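Glycosyl hydrolase (Aspergillus fumigatus, PDB 2X8R) probably cleaves the beta-1,4 bonds between N-acetylmuramic acid and N-acetylglucosamine in bacterial peptidoglycan, as a secreted family GH25 lysozyme. Local coordinates at residues M135-A140 with V160-S165; W176-I181 with K196-M201. One frame throughout, in Å; residues are numbered along the deposited sequence. Where two conformers were deposited one is given.

Contact 1 of 2, residues M135-A140 with V160-S165; sequences MIYTTA and VLAAYS
Val160 and Tyr137 form the apolar centre, paired side by side on two parallel strands. With chi1 at -178°, opposite the backbone N, Val160 CG1 is set at the rim of the tyrosine ring, in its plane and 3.6 Å from Tyr137 CD2; its other methyl, CG2, rests on Met135 CB. Further along, Ala162 CB lies obliquely to the same ring, against Tyr137 CE2 and 3.7 Å from Tyr137 OH. That hydroxyl and Tyr164 OH both hydrogen-bond to Gln183 OE1, which gathers the two phenol ends without a direct bond between them. The backbones are laced by Val160 N to Ile136 O (2.7 Å), Thr138 N to Val160 O (3.1 Å) and Ala162 N to Thr138 O (3.0 Å), the last nearly straight at 172°. Where the strands part, Thr139 CG2 still touches Ala162 O, and one water accepts from Ala140 N and donates to Ala162 O. Thr139 OG1 caps the start of helix 140-147 through Trp142 N. The two strands and this helix, whose Trp143 packs on Ile136 and Thr138, form a beta-alpha-beta unit of the barrel; strands 95-97 and 181-185 continue the sheet, placing Met95 and Ile181 against Val160.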
# COMPACT_ATOMS: atom_id res chain seq x y z
N MET A 135 -5.41 0.03 2.68
CA MET A 135 -4.56 1.23 2.83
C MET A 135 -4.45 1.93 1.47
O MET A 135 -4.57 1.24 0.43
CB MET A 135 -3.18 0.87 3.35
CG MET A 135 -3.31 -0.12 4.49
SD MET A 135 -1.80 -0.23 5.52
CE MET A 135 -0.81 -1.13 4.37
N ILE A 136 -4.33 3.26 1.46
CA ILE A 136 -4.12 3.99 0.22
C ILE A 136 -2.71 4.56 0.29
O ILE A 136 -2.36 5.30 1.24
CB ILE A 136 -5.17 5.13 0.02
CG1 ILE A 136 -6.56 4.50 -0.30
CG2 ILE A 136 -4.69 6.16 -1.06
CD1 ILE A 136 -7.72 5.55 -0.41
N TYR A 137 -1.91 4.19 -0.71
CA TYR A 137 -0.53 4.68 -0.85
C TYR A 137 -0.48 5.73 -1.97
O TYR A 137 -0.86 5.45 -3.12
CB TYR A 137 0.45 3.52 -1.18
CG TYR A 137 1.83 3.96 -1.67
CD1 TYR A 137 2.09 4.07 -3.03
CD2 TYR A 137 2.85 4.25 -0.77
CE1 TYR A 137 3.33 4.46 -3.50
CE2 TYR A 137 4.11 4.63 -1.21
CZ TYR A 137 4.34 4.74 -2.59
OH TYR A 137 5.58 5.11 -3.09
N THR A 138 0.02 6.92 -1.64
CA THR A 138 0.10 7.97 -2.65
C THR A 138 1.07 9.05 -2.18
O THR A 138 1.74 8.87 -1.15
CB THR A 138 -1.32 8.53 -2.93
OG1 THR A 138 -1.32 9.33 -4.13
CG2 THR A 138 -1.80 9.36 -1.73
N THR A 139 1.22 10.10 -2.98
CA THR A 139 1.91 11.30 -2.50
C THR A 139 0.90 12.42 -2.37
O THR A 139 -0.14 12.41 -3.03
CB THR A 139 3.05 11.77 -3.43
OG1 THR A 139 2.51 12.19 -4.69
CG2 THR A 139 4.09 10.63 -3.69
N ALA A 140 1.23 13.43 -1.57
CA ALA A 140 0.32 14.59 -1.45
C ALA A 140 0.16 15.27 -2.83
O ALA A 140 -0.95 15.66 -3.21
CB ALA A 140 0.82 15.57 -0.39
N VAL A 160 -0.86 5.75 3.46
CA VAL A 160 0.54 5.39 3.40
C VAL A 160 1.10 6.50 2.53
O VAL A 160 0.83 6.58 1.32
CB VAL A 160 0.81 3.99 2.73
CG1 VAL A 160 2.35 3.66 2.77
CG2 VAL A 160 -0.02 2.91 3.44
N LEU A 161 1.89 7.38 3.16
CA LEU A 161 2.29 8.62 2.49
C LEU A 161 3.75 8.66 2.12
O LEU A 161 4.61 8.56 2.99
CB LEU A 161 1.92 9.82 3.38
CG LEU A 161 2.13 11.25 2.89
CD1 LEU A 161 1.41 11.48 1.55
CD2 LEU A 161 1.59 12.26 3.97
N ALA A 162 4.04 8.80 0.83
CA ALA A 162 5.44 8.81 0.40
C ALA A 162 5.95 10.24 0.36
O ALA A 162 5.32 11.08 -0.30
CB ALA A 162 5.62 8.13 -0.97
N ALA A 163 7.04 10.50 1.06
CA ALA A 163 7.67 11.84 1.10
C ALA A 163 9.08 11.60 1.61
O ALA A 163 9.28 11.31 2.81
CB ALA A 163 6.86 12.83 2.00
N TYR A 164 10.06 11.68 0.71
CA TYR A 164 11.41 11.25 1.02
C TYR A 164 12.20 12.37 1.70
O TYR A 164 12.54 13.40 1.09
CB TYR A 164 12.13 10.64 -0.20
CG TYR A 164 11.42 9.47 -0.84
CD1 TYR A 164 10.41 8.75 -0.16
CD2 TYR A 164 11.75 9.05 -2.13
CE1 TYR A 164 9.76 7.68 -0.79
CE2 TYR A 164 11.09 8.00 -2.77
CZ TYR A 164 10.11 7.31 -2.09
OH TYR A 164 9.43 6.28 -2.68
N SER A 165 12.44 12.17 2.99
CA SER A 165 13.01 13.20 3.83
C SER A 165 13.43 12.68 5.18
O SER A 165 12.98 11.62 5.62
CB SER A 165 11.99 14.30 4.06
OG SER A 165 12.64 15.39 4.73
O HOH W 1 3.72 13.43 -0.21

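Contact 2 of 2, residues W176-I181 with K196-M201; sequences WKTWTI and KFNGPM
The antiparallel pairing of strands 181-185 and 193-198 begins here, where the loop carrying Trp179 and Thr180 runs into Ile181 and faces Phe197 and Asn198. Ile181 and Phe197 are a non-hydrogen-bonded pair; in one of its two conformers Ile181 CD1 reaches the edge of the phenyl ring, in its plane, while Thr180 CG2 touches Phe197 CE1 at 3.8 Å. Beyond the pair, Asn198 N donates to Thr180 O (2.8 Å). The asparagine side chain extends this pairing: with CG anti to the backbone N (chi1 -159°), its amide reaches over the indole of Trp179, and ND2 sits 3.6 Å above the centre of the ring system. The amide lies nearly flat over the indole, the planes 22° apart, and the same ND2 donates to Trp179 O (3.0 Å, 167°), almost in the amide plane. A water accepts a second bond from Asn198 ND2 (2.9 Å). These two donor bonds help to fix the amide's rotation. Phe197 also packs against Leu204 and Leu207 of helix 201-209. Asn198 centres an inverse gamma turn, by which the chain leaves for this C-terminal helix. Such antiparallel pairing sets the GH25 barrel apart from the all-parallel classical TIM barrel.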
# COMPACT_ATOMS: atom_id res chain seq x y z
N TRP A 176 -7.46 13.23 5.52
CA TRP A 176 -6.72 12.47 6.53
C TRP A 176 -6.23 13.32 7.72
O TRP A 176 -5.71 14.42 7.55
CB TRP A 176 -5.54 11.72 5.93
CG TRP A 176 -5.91 10.45 5.22
CD1 TRP A 176 -6.10 9.21 5.80
CD2 TRP A 176 -6.12 10.28 3.81
NE1 TRP A 176 -6.42 8.29 4.82
CE2 TRP A 176 -6.42 8.91 3.60
CE3 TRP A 176 -6.01 11.14 2.70
CZ2 TRP A 176 -6.64 8.38 2.33
CZ3 TRP A 176 -6.26 10.63 1.43
CH2 TRP A 176 -6.57 9.24 1.25
N LYS A 177 -6.36 12.77 8.93
CA LYS A 177 -5.84 13.43 10.12
C LYS A 177 -4.32 13.41 10.07
O LYS A 177 -3.66 14.41 10.34
CB LYS A 177 -6.32 12.66 11.35
N THR A 178 -3.76 12.26 9.72
CA THR A 178 -2.31 12.06 9.66
C THR A 178 -2.06 10.79 8.85
O THR A 178 -3.01 10.17 8.39
CB THR A 178 -1.61 12.02 11.10
OG1 THR A 178 -0.19 12.08 10.91
CG2 THR A 178 -1.98 10.77 11.85
N TRP A 179 -0.81 10.44 8.62
CA TRP A 179 -0.47 9.20 7.93
C TRP A 179 -0.48 8.06 8.93
O TRP A 179 -0.17 8.24 10.12
CB TRP A 179 0.92 9.33 7.27
CG TRP A 179 1.97 9.98 8.18
CD1 TRP A 179 2.22 11.34 8.34
CD2 TRP A 179 2.92 9.30 9.03
NE1 TRP A 179 3.24 11.52 9.21
CE2 TRP A 179 3.70 10.30 9.65
CE3 TRP A 179 3.22 7.95 9.28
CZ2 TRP A 179 4.74 9.99 10.56
CZ3 TRP A 179 4.25 7.63 10.18
CH2 TRP A 179 5.00 8.65 10.81
N THR A 180 -0.84 6.87 8.44
CA THR A 180 -0.67 5.62 9.20
C THR A 180 0.73 5.05 8.97
O THR A 180 1.36 4.61 9.91
CB THR A 180 -1.75 4.61 8.85
OG1 THR A 180 -3.05 5.15 9.15
CG2 THR A 180 -1.56 3.28 9.61
N ILE A 181 1.20 5.08 7.72
CA ILE A 181 2.56 4.66 7.35
C ILE A 181 3.20 5.76 6.49
O ILE A 181 2.55 6.29 5.60
CB ILE A 181 2.55 3.39 6.46
CG1 ILE A 181 1.76 2.27 7.12
CG2 ILE A 181 3.98 2.93 6.15
CD1 ILE A 181 2.30 1.86 8.40
N LYS A 196 7.64 3.62 7.73
CA LYS A 196 7.51 3.81 9.18
C LYS A 196 6.06 3.82 9.59
O LYS A 196 5.30 4.66 9.14
CB LYS A 196 8.15 5.16 9.58
CG LYS A 196 9.58 5.29 9.16
CD LYS A 196 10.43 4.20 9.75
CE LYS A 196 11.39 4.74 10.82
NZ LYS A 196 12.54 5.41 10.17
N PHE A 197 5.67 2.92 10.49
CA PHE A 197 4.30 2.92 10.96
C PHE A 197 4.18 3.95 12.09
O PHE A 197 5.08 4.02 12.92
CB PHE A 197 3.92 1.51 11.45
CG PHE A 197 2.65 1.49 12.26
CD1 PHE A 197 1.39 1.46 11.64
CD2 PHE A 197 2.71 1.56 13.65
CE1 PHE A 197 0.20 1.49 12.40
CE2 PHE A 197 1.51 1.62 14.42
CZ PHE A 197 0.26 1.59 13.77
N ASN A 198 3.07 4.68 12.13
CA ASN A 198 2.89 5.79 13.11
C ASN A 198 2.34 5.24 14.42
O ASN A 198 1.11 5.19 14.63
CB ASN A 198 1.92 6.81 12.52
CG ASN A 198 2.02 8.20 13.16
OD1 ASN A 198 2.61 8.40 14.24
ND2 ASN A 198 1.40 9.16 12.50
N GLY A 199 3.24 4.85 15.31
CA GLY A 199 2.86 4.39 16.64
C GLY A 199 3.63 3.17 17.07
O GLY A 199 4.53 2.71 16.37
N PRO A 200 3.25 2.60 18.21
CA PRO A 200 3.94 1.43 18.73
C PRO A 200 3.43 0.11 18.11
O PRO A 200 2.37 0.08 17.47
CB PRO A 200 3.58 1.50 20.22
CG PRO A 200 2.21 2.09 20.22
CD PRO A 200 2.25 3.13 19.15
N MET A 201 4.12 -0.99 18.41
CA MET A 201 3.74 -2.28 17.88
C MET A 201 2.29 -2.62 18.22
O MET A 201 1.61 -3.20 17.43
CB MET A 201 4.58 -3.41 18.46
CG MET A 201 5.72 -3.76 17.72
SD MET A 201 5.46 -4.43 16.00
CE MET A 201 4.02 -5.24 16.26
O HOH W 2 1.48 12.04 12.81

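Contacts 1 and 2 lie in one continuous sheet, their centres 11 Å apart, and follow each other along the chain. They are joined through the pairing of strands 159-162 and 181-185: Leu161 N probably hydrogen-bonds to Ile181 O at 2.7 Å, and Val160 CG1 packs 3.7 Å from Ile181 CB. Val160 is thereby placed between Tyr137 and Ile181. A second junction brings Leu161 CB within 4.0 Å of Trp179 CB, and a third sets Ile136 CD1 against Trp176 CZ2. The sheet thus passes from parallel to antiparallel pairing. Asp97 of strand 95-97 and Glu99 just after it both touch Tyr137; they are consistent with the family's DXE motif, so contact 1 probably borders the active site.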